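Local coordinates for 16S rRNA (adenine(1408)-N(1))-methyltransferase (Catenulispora acidiphila, PDB 4X1O), which probably transfers a methyl group from S-adenosyl-L-methionine to N1 of adenine 1408 in 16S ribosomal RNA, a modification linked to aminoglycoside resistance, at residues M128-G131 against K132-G136; S165-R168 against E169-L173. All coordinates share one frame; numbering follows the deposited sequence.

Contact 1: residues M128-G131 against K132-G136; sequences MPWG and KLLRG
Trp130 O accepts Leu134 N at 3.2 Å and Gly131 O accepts Arg135 N at 3.0 Å, and these bonds close the first turn of helix 131-139. Gly131, with its positive phi, makes the bend into the helix, and its N is hydrogen-bonded to Glu174 OE2. The two bonds differ in direction. The Arg135 N-H meets Gly131 O almost head-on, with a C=O...N angle of 163°. Leu134 N instead stands well above the carbonyl plane of Trp130. A water also serves this turn: it donates to Trp130 O and accepts from Leu133 N, 2.9 Å away.

Pro129 carries the apolar side of the contact. Its CB lies 3.8 Å from Leu133 CG and about as far from Leu133 CD2. Its CG reaches Leu134 CD1 at 4.0 Å, and these two side chains cross at about a right angle. With CG anti to the backbone N (chi1 171°), the Leu134 branch point comes over Pro129 O. From there CD1 goes to the proline ring and CD2 toward the indole, a loose approach of 4.4 Å to Trp130 CE3. The polar ends of the helix residues lead elsewhere. Lys132 NZ forms salt bridges with Glu141 and Asp143. Arg135 NH1 forms a salt bridge with Asp177 and a hydrogen bond to Glu174 O.

Leu133 binds S-adenosyl-L-methionine and S-adenosyl-L-homocysteine in other crystals of this protein; neither is bound to this chain. Its side chain lies about 4 Å from that of Ile110, also of that site. The turn follows the C-terminal end of strand 123-127, the fourth strand of a class I (Rossmann-like) methyltransferase sheet. Pro129 and Leu134 both rest on Ile162 of the adjacent parallel strand 157-163.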
ATOM      1  N   MET A 128       2.173   5.450  -3.870  1.00 22.96           N
ATOM      2  CA  MET A 128       2.847   5.412  -5.178  1.00 24.47           C
ATOM      3  C   MET A 128       2.584   4.120  -5.977  1.00 21.92           C
ATOM      4  O   MET A 128       3.517   3.411  -6.359  1.00 23.16           O
ATOM      5  CB  MET A 128       4.358   5.581  -4.995  1.00 25.32           C
ATOM      6  CG  MET A 128       4.765   6.923  -4.403  1.00 36.46           C
ATOM      7  SD  MET A 128       4.559   8.273  -5.580  1.00123.42           S
ATOM      8  CE  MET A 128       5.704   7.762  -6.860  1.00 70.33           C
ATOM      9  N   PRO A 129       1.317   3.803  -6.231  1.00 19.35           N
ATOM     10  CA  PRO A 129       0.978   2.578  -6.962  1.00 19.63           C
ATOM     11  C   PRO A 129       1.381   2.631  -8.434  1.00 20.20           C
ATOM     12  O   PRO A 129       1.470   3.723  -9.011  1.00 17.67           O
ATOM     13  CB  PRO A 129      -0.549   2.512  -6.832  1.00 16.13           C
ATOM     14  CG  PRO A 129      -0.955   3.922  -6.732  1.00 18.91           C
ATOM     15  CD  PRO A 129       0.119   4.588  -5.893  1.00 17.12           C
ATOM     16  N   TRP A 130       1.672   1.461  -8.995  1.00 19.83           N
ATOM     17  CA  TRP A 130       1.935   1.297 -10.423  1.00 22.40           C
ATOM     18  C   TRP A 130       1.103   0.166 -11.002  1.00 18.85           C
ATOM     19  O   TRP A 130       0.434  -0.566 -10.268  1.00 19.84           O
ATOM     20  CB  TRP A 130       3.416   1.005 -10.669  1.00 20.29           C
ATOM     21  CG  TRP A 130       4.302   2.080 -10.224  1.00 26.41           C
ATOM     22  CD1 TRP A 130       5.019   2.122  -9.059  1.00 34.06           C
ATOM     23  CD2 TRP A 130       4.584   3.299 -10.918  1.00 31.50           C
ATOM     24  NE1 TRP A 130       5.729   3.295  -8.990  1.00 36.69           N
ATOM     25  CE2 TRP A 130       5.479   4.035 -10.115  1.00 34.54           C
ATOM     26  CE3 TRP A 130       4.168   3.841 -12.138  1.00 35.56           C
ATOM     27  CZ2 TRP A 130       5.972   5.280 -10.498  1.00 33.31           C
ATOM     28  CZ3 TRP A 130       4.653   5.078 -12.513  1.00 41.84           C
ATOM     29  CH2 TRP A 130       5.545   5.785 -11.693  1.00 41.89           C
ATOM     30  N   GLY A 131       1.146   0.015 -12.325  1.00 18.86           N
ATOM     31  CA  GLY A 131       0.499  -1.105 -12.983  1.00 21.05           C
ATOM     32  C   GLY A 131      -0.991  -1.210 -12.726  1.00 21.99           C
ATOM     33  O   GLY A 131      -1.680  -0.203 -12.663  1.00 18.24           O
ATOM     34  N   LYS A 132      -1.469  -2.438 -12.573  1.00 21.58           N
ATOM     35  CA  LYS A 132      -2.889  -2.714 -12.379  1.00 22.47           C
ATOM     36  C   LYS A 132      -3.449  -2.033 -11.126  1.00 20.93           C
ATOM     37  O   LYS A 132      -4.600  -1.582 -11.089  1.00 19.06           O
ATOM     38  CB  LYS A 132      -3.111  -4.229 -12.300  1.00 22.73           C
ATOM     39  CG  LYS A 132      -4.561  -4.623 -12.169  1.00 32.22           C
ATOM     40  CD  LYS A 132      -4.836  -5.873 -12.988  1.00 44.15           C
ATOM     41  CE  LYS A 132      -6.244  -5.855 -13.547  1.00 48.60           C
ATOM     42  NZ  LYS A 132      -7.231  -5.910 -12.439  1.00 55.60           N
ATOM     43  N   LEU A 133      -2.637  -1.959 -10.080  1.00 17.27           N
ATOM     44  CA  LEU A 133      -3.083  -1.296  -8.863  1.00 16.81           C
ATOM     45  C   LEU A 133      -3.360   0.184  -9.121  1.00 17.77           C
ATOM     46  O   LEU A 133      -4.389   0.707  -8.699  1.00 16.74           O
ATOM     47  CB  LEU A 133      -2.033  -1.481  -7.748  1.00 19.85           C
ATOM     48  CG  LEU A 133      -2.328  -0.790  -6.415  1.00 20.76           C
ATOM     49  CD1 LEU A 133      -3.627  -1.304  -5.817  1.00 21.13           C
ATOM     50  CD2 LEU A 133      -1.165  -0.998  -5.443  1.00 21.47           C
ATOM     51  N   LEU A 134      -2.447   0.850  -9.820  1.00 15.32           N
ATOM     52  CA  LEU A 134      -2.614   2.255 -10.150  1.00 15.97           C
ATOM     53  C   LEU A 134      -3.851   2.466 -11.040  1.00 14.61           C
ATOM     54  O   LEU A 134      -4.718   3.301 -10.750  1.00 16.87           O
ATOM     55  CB  LEU A 134      -1.366   2.781 -10.858  1.00 14.46           C
ATOM     56  CG  LEU A 134      -1.453   4.178 -11.469  1.00 16.37           C
ATOM     57  CD1 LEU A 134      -1.769   5.217 -10.390  1.00 17.87           C
ATOM     58  CD2 LEU A 134      -0.163   4.513 -12.195  1.00 17.00           C
ATOM     59  N   ARG A 135      -3.923   1.696 -12.116  1.00 16.01           N
ATOM     60  CA  ARG A 135      -5.020   1.837 -13.065  1.00 16.73           C
ATOM     61  C   ARG A 135      -6.342   1.539 -12.376  1.00 19.77           C
ATOM     62  O   ARG A 135      -7.336   2.237 -12.590  1.00 20.38           O
ATOM     63  CB  ARG A 135      -4.822   0.917 -14.272  1.00 16.21           C
ATOM     64  CG  ARG A 135      -5.894   1.087 -15.342  1.00 17.26           C
ATOM     65  CD  ARG A 135      -5.513   0.260 -16.563  1.00 18.10           C
ATOM     66  NE  ARG A 135      -6.479   0.389 -17.652  1.00 20.07           N
ATOM     67  CZ  ARG A 135      -6.472   1.363 -18.552  1.00 20.33           C
ATOM     68  NH1 ARG A 135      -5.556   2.322 -18.500  1.00 19.20           N
ATOM     69  NH2 ARG A 135      -7.396   1.372 -19.513  1.00 21.50           N
ATOM     70  N   GLY A 136      -6.334   0.536 -11.506  1.00 21.30           N
ATOM     71  CA  GLY A 136      -7.526   0.170 -10.758  1.00 23.82           C
ATOM     72  C   GLY A 136      -8.037   1.254  -9.826  1.00 23.56           C
ATOM     73  O   GLY A 136      -9.238   1.489  -9.711  1.00 25.08           O
TER
HETATM   74  O   HOH W   1      -0.125  -3.416  -9.651  1.00 33.33           O

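Contact 2: residues S165-R168 against E169-L173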
ATOM      1  N   SER A 165       3.145  13.536 -11.151  1.00 27.25           N
ATOM      2  CA  SER A 165       4.103  13.632 -12.244  1.00 25.81           C
ATOM      3  C   SER A 165       3.903  12.514 -13.261  1.00 25.87           C
ATOM      4  O   SER A 165       4.410  12.593 -14.377  1.00 27.29           O
ATOM      5  CB  SER A 165       5.540  13.609 -11.718  1.00 33.58           C
ATOM      6  OG  SER A 165       5.842  12.358 -11.129  1.00 39.78           O
ATOM      7  N   ILE A 166       3.150  11.479 -12.892  1.00 23.80           N
ATOM      8  CA  ILE A 166       2.867  10.401 -13.844  1.00 22.69           C
ATOM      9  C   ILE A 166       1.999  10.887 -15.004  1.00 27.72           C
ATOM     10  O   ILE A 166       1.913  10.234 -16.033  1.00 24.60           O
ATOM     11  CB  ILE A 166       2.168   9.198 -13.178  1.00 30.06           C
ATOM     12  CG1 ILE A 166       0.808   9.606 -12.606  1.00 27.70           C
ATOM     13  CG2 ILE A 166       3.063   8.572 -12.110  1.00 29.28           C
ATOM     14  CD1 ILE A 166       0.027   8.435 -12.006  1.00 34.67           C
ATOM     15  N   TRP A 167       1.351  12.037 -14.855  1.00 23.47           N
ATOM     16  CA  TRP A 167       0.540  12.527 -15.963  1.00 24.30           C
ATOM     17  C   TRP A 167       1.291  13.545 -16.808  1.00 27.02           C
ATOM     18  O   TRP A 167       0.712  14.187 -17.691  1.00 28.95           O
ATOM     19  CB  TRP A 167      -0.789  13.075 -15.438  1.00 27.96           C
ATOM     20  CG  TRP A 167      -1.861  12.019 -15.510  1.00 37.49           C
ATOM     21  CD1 TRP A 167      -2.344  11.423 -16.643  1.00 41.34           C
ATOM     22  CD2 TRP A 167      -2.506  11.368 -14.419  1.00 28.07           C
ATOM     23  NE1 TRP A 167      -3.284  10.478 -16.326  1.00 35.07           N
ATOM     24  CE2 TRP A 167      -3.400  10.421 -14.966  1.00 36.26           C
ATOM     25  CE3 TRP A 167      -2.433  11.501 -13.031  1.00 37.07           C
ATOM     26  CZ2 TRP A 167      -4.212   9.620 -14.174  1.00 39.50           C
ATOM     27  CZ3 TRP A 167      -3.245  10.702 -12.251  1.00 41.58           C
ATOM     28  CH2 TRP A 167      -4.120   9.776 -12.822  1.00 38.19           C
ATOM     29  N   ARG A 168       2.597  13.652 -16.574  1.00 25.66           N
ATOM     30  CA  ARG A 168       3.457  14.431 -17.456  1.00 32.79           C
ATOM     31  C   ARG A 168       4.267  13.465 -18.305  1.00 34.70           C
ATOM     32  O   ARG A 168       4.677  12.413 -17.820  1.00 37.67           O
ATOM     33  CB  ARG A 168       4.366  15.360 -16.652  1.00 39.95           C
ATOM     34  CG  ARG A 168       3.594  16.322 -15.762  1.00 55.09           C
ATOM     35  CD  ARG A 168       2.765  17.290 -16.594  1.00 67.69           C
ATOM     36  NE  ARG A 168       1.507  17.643 -15.941  1.00 75.18           N
ATOM     37  CZ  ARG A 168       0.326  17.664 -16.553  1.00 80.87           C
ATOM     38  NH1 ARG A 168       0.240  17.359 -17.843  1.00 84.24           N
ATOM     39  NH2 ARG A 168      -0.766  17.996 -15.881  1.00 80.63           N
ATOM     40  N   GLU A 169       4.472  13.809 -19.574  1.00 37.54           N
ATOM     41  CA  GLU A 169       5.180  12.932 -20.503  1.00 48.61           C
ATOM     42  C   GLU A 169       6.596  12.643 -20.015  1.00 52.04           C
ATOM     43  O   GLU A 169       7.276  13.543 -19.520  1.00 52.22           O
ATOM     44  CB  GLU A 169       5.218  13.554 -21.900  1.00 57.15           C
ATOM     45  CG  GLU A 169       3.846  13.915 -22.461  1.00 66.31           C
ATOM     46  CD  GLU A 169       3.093  12.714 -23.014  1.00 73.46           C
ATOM     47  OE1 GLU A 169       3.722  11.653 -23.225  1.00 72.38           O
ATOM     48  OE2 GLU A 169       1.870  12.835 -23.246  1.00 72.99           O
ATOM     49  N   PRO A 170       7.042  11.378 -20.134  1.00 51.63           N
ATOM     50  CA  PRO A 170       6.297  10.234 -20.678  1.00 49.38           C
ATOM     51  C   PRO A 170       5.327   9.597 -19.679  1.00 39.53           C
ATOM     52  O   PRO A 170       5.716   9.173 -18.589  1.00 40.66           O
ATOM     53  CB  PRO A 170       7.405   9.249 -21.051  1.00 49.94           C
ATOM     54  CG  PRO A 170       8.472   9.524 -20.055  1.00 53.08           C
ATOM     55  CD  PRO A 170       8.423  11.008 -19.777  1.00 55.75           C
ATOM     56  N   ILE A 171       4.062   9.533 -20.068  1.00 31.39           N
ATOM     57  CA  ILE A 171       3.024   8.966 -19.226  1.00 28.75           C
ATOM     58  C   ILE A 171       3.068   7.441 -19.318  1.00 30.70           C
ATOM     59  O   ILE A 171       3.046   6.889 -20.416  1.00 28.89           O
ATOM     60  CB  ILE A 171       1.639   9.493 -19.654  1.00 24.02           C
ATOM     61  CG1 ILE A 171       1.648  11.028 -19.672  1.00 32.01           C
ATOM     62  CG2 ILE A 171       0.532   8.944 -18.760  1.00 25.35           C
ATOM     63  CD1 ILE A 171       0.354  11.645 -20.151  1.00 32.31           C
ATOM     64  N   PRO A 172       3.132   6.756 -18.166  1.00 25.53           N
ATOM     65  CA  PRO A 172       3.156   5.286 -18.155  1.00 21.35           C
ATOM     66  C   PRO A 172       1.961   4.669 -18.872  1.00 22.87           C
ATOM     67  O   PRO A 172       0.839   5.169 -18.768  1.00 21.47           O
ATOM     68  CB  PRO A 172       3.111   4.939 -16.662  1.00 24.62           C
ATOM     69  CG  PRO A 172       3.609   6.173 -15.967  1.00 31.25           C
ATOM     70  CD  PRO A 172       3.164   7.321 -16.808  1.00 23.31           C
ATOM     71  N   LEU A 173       2.212   3.562 -19.572  1.00 20.85           N
ATOM     72  CA  LEU A 173       1.185   2.890 -20.354  1.00 19.24           C
ATOM     73  C   LEU A 173      -0.107   2.601 -19.601  1.00 17.26           C
ATOM     74  O   LEU A 173      -1.200   2.676 -20.182  1.00 19.98           O
ATOM     75  CB  LEU A 173       1.763   1.576 -20.902  1.00 16.27           C
ATOM     76  CG  LEU A 173       0.877   0.782 -21.864  1.00 17.94           C
ATOM     77  CD1 LEU A 173       0.501   1.631 -23.075  1.00 20.92           C
ATOM     78  CD2 LEU A 173       1.620  -0.461 -22.298  1.00 18.24           C
TER
HETATM   79  O   HOH W   2       5.675  10.453 -16.424  1.00 50.33           O
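Glu169 and Pro170 form the middle of a turn that brings Ile171 back to Ile166 and Trp167. The Arg168 side chain leads away from this turn, and its NH2 forms a salt bridge with Glu180. The cis bond before Pro170 places it at the third position of a tight turn 168-171, consistent with a type VI turn. Arg168 CA and Ile171 CA are 5.8 Å apart. No hydrogen bond closes it: Arg168 O to Ile171 N is 3.7 Å. A water lies close to both Arg168 O and Pro170 O, within the mouth of the turn.

Ile171 makes the main return contact. Its CG2 sits 3.3 Å from Ile166 O, while its other branch ends with CD1 3.6 Å from Trp167 O. With CG1 anti to its carbonyl carbon (chi1 -54°), the two branches spread over successive backbone carbonyls. The same CG2 comes within 4.3 Å of Trp167 CD1, an oblique approach to the indole. Pro172 adds its CD, 3.3 Å from Ile166 O. Thus Ile166 O faces carbon atoms of both residues. Within 165-168, Arg168 N bonds to Ser165 O, closing the short 3-10 turn.

Trp167 NE1 is held by Leu178 O. This cis-proline turn is plain apolar packing in the long connection between strand 157-163 and helix 183-188. Ile166 packs on Leu134 and Trp167 on Val138, both of helix 131-139.

Both contacts are local and follow one another in series; neither crosses nor encloses the other. From the N terminus, contact 1 comes first, closing the turn that leads from strand 123-127 into helix 131-139. The chain then passes through helix 142-151 and strand 157-163 before contact 2 closes the turn at 165-173. Their centres are about 13 Å apart, yet they touch. Trp130 CH2 meets Ile166 CG2 at 3.8 Å, Trp130 CZ3 meets Pro172 CG at 3.8 Å, and Leu134 CD2 meets Ile166 CD1 at 3.9 Å. This packing ties the connections that follow two neighbouring parallel strands of the central sheet.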